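Local coordinates for protein Zn-dependent hydrolase of metallo-beta-lactamase superfamily TM0207 (Thermotoga maritima, PDB 1VJN) that is probably a zinc-dependent hydrolase of the metallo-beta-lactamase superfamily, whose substrate is not established, at residues 133-147 / 161-174. Sequence-based numbering, arbitrary orientation.
Sequences VEEIGEIDVLLVPVG and ADLLNAKVIIPMHY
Strands 141-145 and 168-172 run parallel, their axes 4.5 Å apart at 26°, and pair from Val141 with Val168 to Pro145 with Met172 in a mixed sheet. The backbone ladder alternates between the two strands: Ile170 N reaches Leu142 O at 2.7 Å, almost straight at 178°, whereas Met172 N approaches Val144 O tilted out of the carbonyl plane. It starts with Val168 N to Asp140 O and continues past the strands with Val146 N to Met172 O; before it, out of register, Ile139 N bonds to Leu164 O, just past the helix end. Helix 154-163 finishes in a Schellman motif with Asn165 as C-prime residue, leading into the second strand.

On one face Val141, Leu143, Val168 and Ile170 pack together; Leu143 lies alongside Ile170, its CD2 3.6 Å from Ile170 CD1. Selenomethionine Met172, extended beyond CG, lays CE 3.8 Å from Pro145 CD. On the other face Leu142, with CG anti to its backbone N (chi1 -174°), slots under the helix end: CD2 sits 3.7 Å from Ala161 CA and CB meets Ala166 CB. Leu164 crosses Leu142 at about a right angle, its CD1 meeting Leu142 CD1, while its CD2 lies 3.8 Å from Ile136 CG2 of helix 130-136. At the solvent-facing end Glu138 OE1 accepts a weak, 3.3 Å hydrogen bond from Asn165 ND2. His173 ND1, buried 3.3 Å from Pro145 CB, has no hydrogen-bond partner.

This is a right-handed beta-alpha-beta crossover through helix 154-163 within the metallo-hydrolase fold. Phe189 of helix 187-190 packs on Val146, Ile169 and Pro171, while Leu203 and Leu205 of the other sheet meet the opposite face. Backbone bonds and aliphatic packing therefore hold the unit together; between the segments, side-chain hydrogen bonding amounts to the weak Glu138-Asn165 link.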
# COMPACT_ATOMS: atom_id res chain seq x y z
N VAL A 133 -6.55 -7.91 -11.88
CA VAL A 133 -6.97 -8.75 -10.76
C VAL A 133 -6.27 -10.14 -10.87
O VAL A 133 -5.73 -10.65 -9.89
CB VAL A 133 -8.48 -8.95 -10.73
CG1 VAL A 133 -8.86 -10.00 -9.72
CG2 VAL A 133 -9.22 -7.63 -10.49
N GLU A 134 -6.28 -10.71 -12.07
CA GLU A 134 -5.73 -12.05 -12.30
C GLU A 134 -4.24 -12.11 -11.98
O GLU A 134 -3.77 -13.03 -11.33
CB GLU A 134 -5.99 -12.44 -13.75
CG GLU A 134 -5.54 -13.83 -14.15
CD GLU A 134 -5.96 -14.19 -15.59
OE1 GLU A 134 -6.17 -13.28 -16.43
OE2 GLU A 134 -6.09 -15.39 -15.88
N GLU A 135 -3.52 -11.09 -12.41
CA GLU A 135 -2.10 -10.91 -12.11
C GLU A 135 -1.85 -10.57 -10.64
O GLU A 135 -0.87 -11.01 -10.09
CB GLU A 135 -1.55 -9.77 -12.98
CG GLU A 135 -0.04 -9.75 -13.17
CD GLU A 135 0.44 -8.91 -14.39
OE1 GLU A 135 -0.41 -8.31 -15.12
OE2 GLU A 135 1.70 -8.83 -14.61
N ILE A 136 -2.69 -9.78 -9.99
CA ILE A 136 -2.42 -9.47 -8.58
C ILE A 136 -2.72 -10.68 -7.67
O ILE A 136 -1.94 -11.00 -6.77
CB ILE A 136 -3.12 -8.16 -8.13
CG1 ILE A 136 -2.50 -6.98 -8.88
CG2 ILE A 136 -2.99 -7.94 -6.59
CD1 ILE A 136 -3.36 -5.81 -8.87
N GLY A 137 -3.84 -11.35 -7.91
CA GLY A 137 -4.27 -12.50 -7.10
C GLY A 137 -4.90 -12.11 -5.77
O GLY A 137 -5.06 -10.93 -5.49
N GLU A 138 -5.26 -13.10 -4.95
CA GLU A 138 -5.80 -12.82 -3.61
C GLU A 138 -4.79 -12.12 -2.72
O GLU A 138 -3.63 -12.46 -2.73
CB GLU A 138 -6.37 -14.08 -2.96
CG GLU A 138 -7.48 -14.66 -3.82
CD GLU A 138 -8.59 -15.30 -3.01
OE1 GLU A 138 -8.29 -15.92 -1.96
OE2 GLU A 138 -9.76 -15.16 -3.45
N ILE A 139 -5.23 -11.08 -2.02
CA ILE A 139 -4.38 -10.26 -1.16
C ILE A 139 -4.80 -10.45 0.31
O ILE A 139 -5.98 -10.53 0.64
CB ILE A 139 -4.51 -8.79 -1.59
CG1 ILE A 139 -3.86 -8.60 -2.98
CG2 ILE A 139 -3.87 -7.87 -0.60
CD1 ILE A 139 -2.51 -9.32 -3.15
N ASP A 140 -3.81 -10.52 1.20
CA ASP A 140 -4.06 -10.54 2.65
C ASP A 140 -4.14 -9.15 3.28
O ASP A 140 -5.02 -8.88 4.09
CB ASP A 140 -2.96 -11.34 3.32
CG ASP A 140 -2.92 -12.77 2.82
OD1 ASP A 140 -4.00 -13.40 2.77
OD2 ASP A 140 -1.88 -13.33 2.40
N VAL A 141 -3.20 -8.29 2.93
CA VAL A 141 -3.18 -6.92 3.41
C VAL A 141 -3.17 -5.99 2.22
O VAL A 141 -2.22 -6.01 1.42
CB VAL A 141 -1.92 -6.62 4.30
CG1 VAL A 141 -1.99 -5.22 4.88
CG2 VAL A 141 -1.78 -7.60 5.39
N LEU A 142 -4.22 -5.18 2.10
CA LEU A 142 -4.37 -4.23 1.02
C LEU A 142 -4.20 -2.76 1.48
O LEU A 142 -4.89 -2.31 2.38
CB LEU A 142 -5.75 -4.43 0.36
CG LEU A 142 -6.00 -3.59 -0.89
CD1 LEU A 142 -4.98 -3.88 -2.00
CD2 LEU A 142 -7.41 -3.90 -1.33
N LEU A 143 -3.31 -2.04 0.82
CA LEU A 143 -3.11 -0.61 1.02
C LEU A 143 -3.79 0.08 -0.15
O LEU A 143 -3.36 -0.08 -1.31
CB LEU A 143 -1.63 -0.28 1.07
CG LEU A 143 -0.81 -1.20 2.02
CD1 LEU A 143 0.68 -0.83 1.93
CD2 LEU A 143 -1.26 -1.12 3.40
N VAL A 144 -4.86 0.83 0.13
CA VAL A 144 -5.78 1.25 -0.96
C VAL A 144 -6.12 2.75 -0.84
O VAL A 144 -6.46 3.21 0.23
CB VAL A 144 -7.07 0.33 -0.99
CG1 VAL A 144 -7.88 0.48 0.25
CG2 VAL A 144 -7.99 0.65 -2.16
N PRO A 145 -5.97 3.53 -1.92
CA PRO A 145 -6.34 4.92 -1.92
C PRO A 145 -7.86 5.07 -1.96
O PRO A 145 -8.51 4.24 -2.57
CB PRO A 145 -5.72 5.45 -3.24
CG PRO A 145 -5.68 4.30 -4.13
CD PRO A 145 -5.46 3.13 -3.24
N VAL A 146 -8.40 6.07 -1.27
CA VAL A 146 -9.83 6.27 -1.18
C VAL A 146 -10.31 7.73 -1.29
O VAL A 146 -11.48 8.01 -1.04
CB VAL A 146 -10.38 5.72 0.17
CG1 VAL A 146 -10.06 4.22 0.32
CG2 VAL A 146 -9.85 6.53 1.40
N GLY A 147 -9.43 8.66 -1.65
CA GLY A 147 -9.81 10.08 -1.68
C GLY A 147 -10.66 10.56 -2.86
O GLY A 147 -11.18 11.68 -2.79
N ALA A 161 -11.13 -3.96 -3.22
CA ALA A 161 -10.86 -4.84 -2.08
C ALA A 161 -11.58 -6.16 -2.23
O ALA A 161 -11.01 -7.20 -1.96
CB ALA A 161 -11.26 -4.20 -0.82
N ASP A 162 -12.85 -6.12 -2.65
CA ASP A 162 -13.59 -7.35 -2.91
C ASP A 162 -13.03 -8.17 -4.06
O ASP A 162 -13.00 -9.41 -3.98
CB ASP A 162 -15.06 -7.03 -3.21
CG ASP A 162 -15.80 -6.43 -1.99
OD1 ASP A 162 -15.24 -6.40 -0.86
OD2 ASP A 162 -16.96 -5.95 -2.09
N LEU A 163 -12.59 -7.53 -5.14
CA LEU A 163 -12.00 -8.27 -6.24
C LEU A 163 -10.76 -9.05 -5.81
O LEU A 163 -10.44 -10.05 -6.42
CB LEU A 163 -11.61 -7.34 -7.40
CG LEU A 163 -12.80 -6.85 -8.24
CD1 LEU A 163 -12.44 -5.71 -9.15
CD2 LEU A 163 -13.44 -8.00 -9.05
N LEU A 164 -10.04 -8.54 -4.83
CA LEU A 164 -8.75 -9.09 -4.43
C LEU A 164 -8.92 -9.94 -3.15
O LEU A 164 -7.95 -10.43 -2.61
CB LEU A 164 -7.74 -7.94 -4.20
CG LEU A 164 -7.33 -7.09 -5.43
CD1 LEU A 164 -6.32 -5.99 -5.07
CD2 LEU A 164 -6.80 -7.97 -6.53
N ASN A 165 -10.18 -10.11 -2.71
CA ASN A 165 -10.53 -10.84 -1.47
C ASN A 165 -9.69 -10.38 -0.28
O ASN A 165 -9.28 -11.17 0.56
CB ASN A 165 -10.44 -12.35 -1.72
CG ASN A 165 -11.26 -13.17 -0.72
OD1 ASN A 165 -12.36 -12.79 -0.31
ND2 ASN A 165 -10.70 -14.31 -0.31
N ALA A 166 -9.46 -9.07 -0.20
CA ALA A 166 -8.57 -8.48 0.83
C ALA A 166 -9.13 -8.69 2.23
O ALA A 166 -10.34 -8.53 2.44
CB ALA A 166 -8.40 -6.99 0.60
N LYS A 167 -8.26 -9.01 3.18
CA LYS A 167 -8.66 -9.21 4.56
C LYS A 167 -8.40 -7.94 5.37
O LYS A 167 -9.34 -7.24 5.73
CB LYS A 167 -7.90 -10.40 5.15
CG LYS A 167 -8.12 -11.68 4.41
CD LYS A 167 -9.57 -12.11 4.52
CE LYS A 167 -9.89 -13.28 3.58
NZ LYS A 167 -11.20 -13.06 2.86
N VAL A 168 -7.13 -7.65 5.67
CA VAL A 168 -6.79 -6.38 6.28
C VAL A 168 -6.76 -5.37 5.19
O VAL A 168 -6.07 -5.55 4.19
CB VAL A 168 -5.44 -6.41 6.96
CG1 VAL A 168 -5.02 -4.98 7.41
CG2 VAL A 168 -5.49 -7.35 8.16
N ILE A 169 -7.55 -4.31 5.37
CA ILE A 169 -7.61 -3.21 4.42
C ILE A 169 -7.15 -1.89 5.08
O ILE A 169 -7.76 -1.45 6.07
CB ILE A 169 -9.05 -3.03 3.91
CG1 ILE A 169 -9.51 -4.24 3.07
CG2 ILE A 169 -9.11 -1.79 3.08
CD1 ILE A 169 -11.03 -4.34 2.88
N ILE A 170 -6.13 -1.24 4.52
CA ILE A 170 -5.66 -0.01 5.08
C ILE A 170 -5.87 1.09 4.04
O ILE A 170 -5.22 1.06 2.98
CB ILE A 170 -4.18 -0.11 5.52
CG1 ILE A 170 -3.98 -1.21 6.59
CG2 ILE A 170 -3.65 1.23 6.00
CD1 ILE A 170 -2.58 -1.77 6.71
N PRO A 171 -6.79 2.03 4.31
CA PRO A 171 -7.01 3.16 3.36
C PRO A 171 -5.85 4.18 3.39
O PRO A 171 -5.15 4.34 4.42
CB PRO A 171 -8.29 3.84 3.88
CG PRO A 171 -8.32 3.50 5.39
CD PRO A 171 -7.68 2.12 5.51
N MSE A 172 -5.64 4.87 2.29
CA MSE A 172 -4.68 5.97 2.29
C MSE A 172 -5.20 6.98 1.31
O MSE A 172 -6.24 6.75 0.70
CB MSE A 172 -3.29 5.49 1.90
CG MSE A 172 -3.26 4.74 0.59
SE MSE A 172 -1.49 3.89 0.16
CE MSE A 172 -2.04 3.16 -1.59
N HIS A 173 -4.49 8.11 1.20
CA HIS A 173 -4.76 9.12 0.16
C HIS A 173 -6.14 9.75 0.41
O HIS A 173 -6.96 9.79 -0.51
CB HIS A 173 -4.77 8.53 -1.28
CG HIS A 173 -3.42 8.26 -1.87
ND1 HIS A 173 -2.98 6.99 -2.18
CD2 HIS A 173 -2.45 9.10 -2.28
CE1 HIS A 173 -1.78 7.05 -2.72
NE2 HIS A 173 -1.43 8.33 -2.78
N TYR A 174 -6.42 10.19 1.64
CA TYR A 174 -7.68 10.82 2.00
C TYR A 174 -7.40 12.18 2.64
O TYR A 174 -6.23 12.52 2.80
CB TYR A 174 -8.49 9.89 2.93
CG TYR A 174 -7.72 9.28 4.06
CD1 TYR A 174 -7.50 9.98 5.20
CD2 TYR A 174 -7.30 7.94 4.01
CE1 TYR A 174 -6.81 9.44 6.25
CE2 TYR A 174 -6.66 7.37 5.08
CZ TYR A 174 -6.41 8.14 6.20
OH TYR A 174 -5.73 7.65 7.29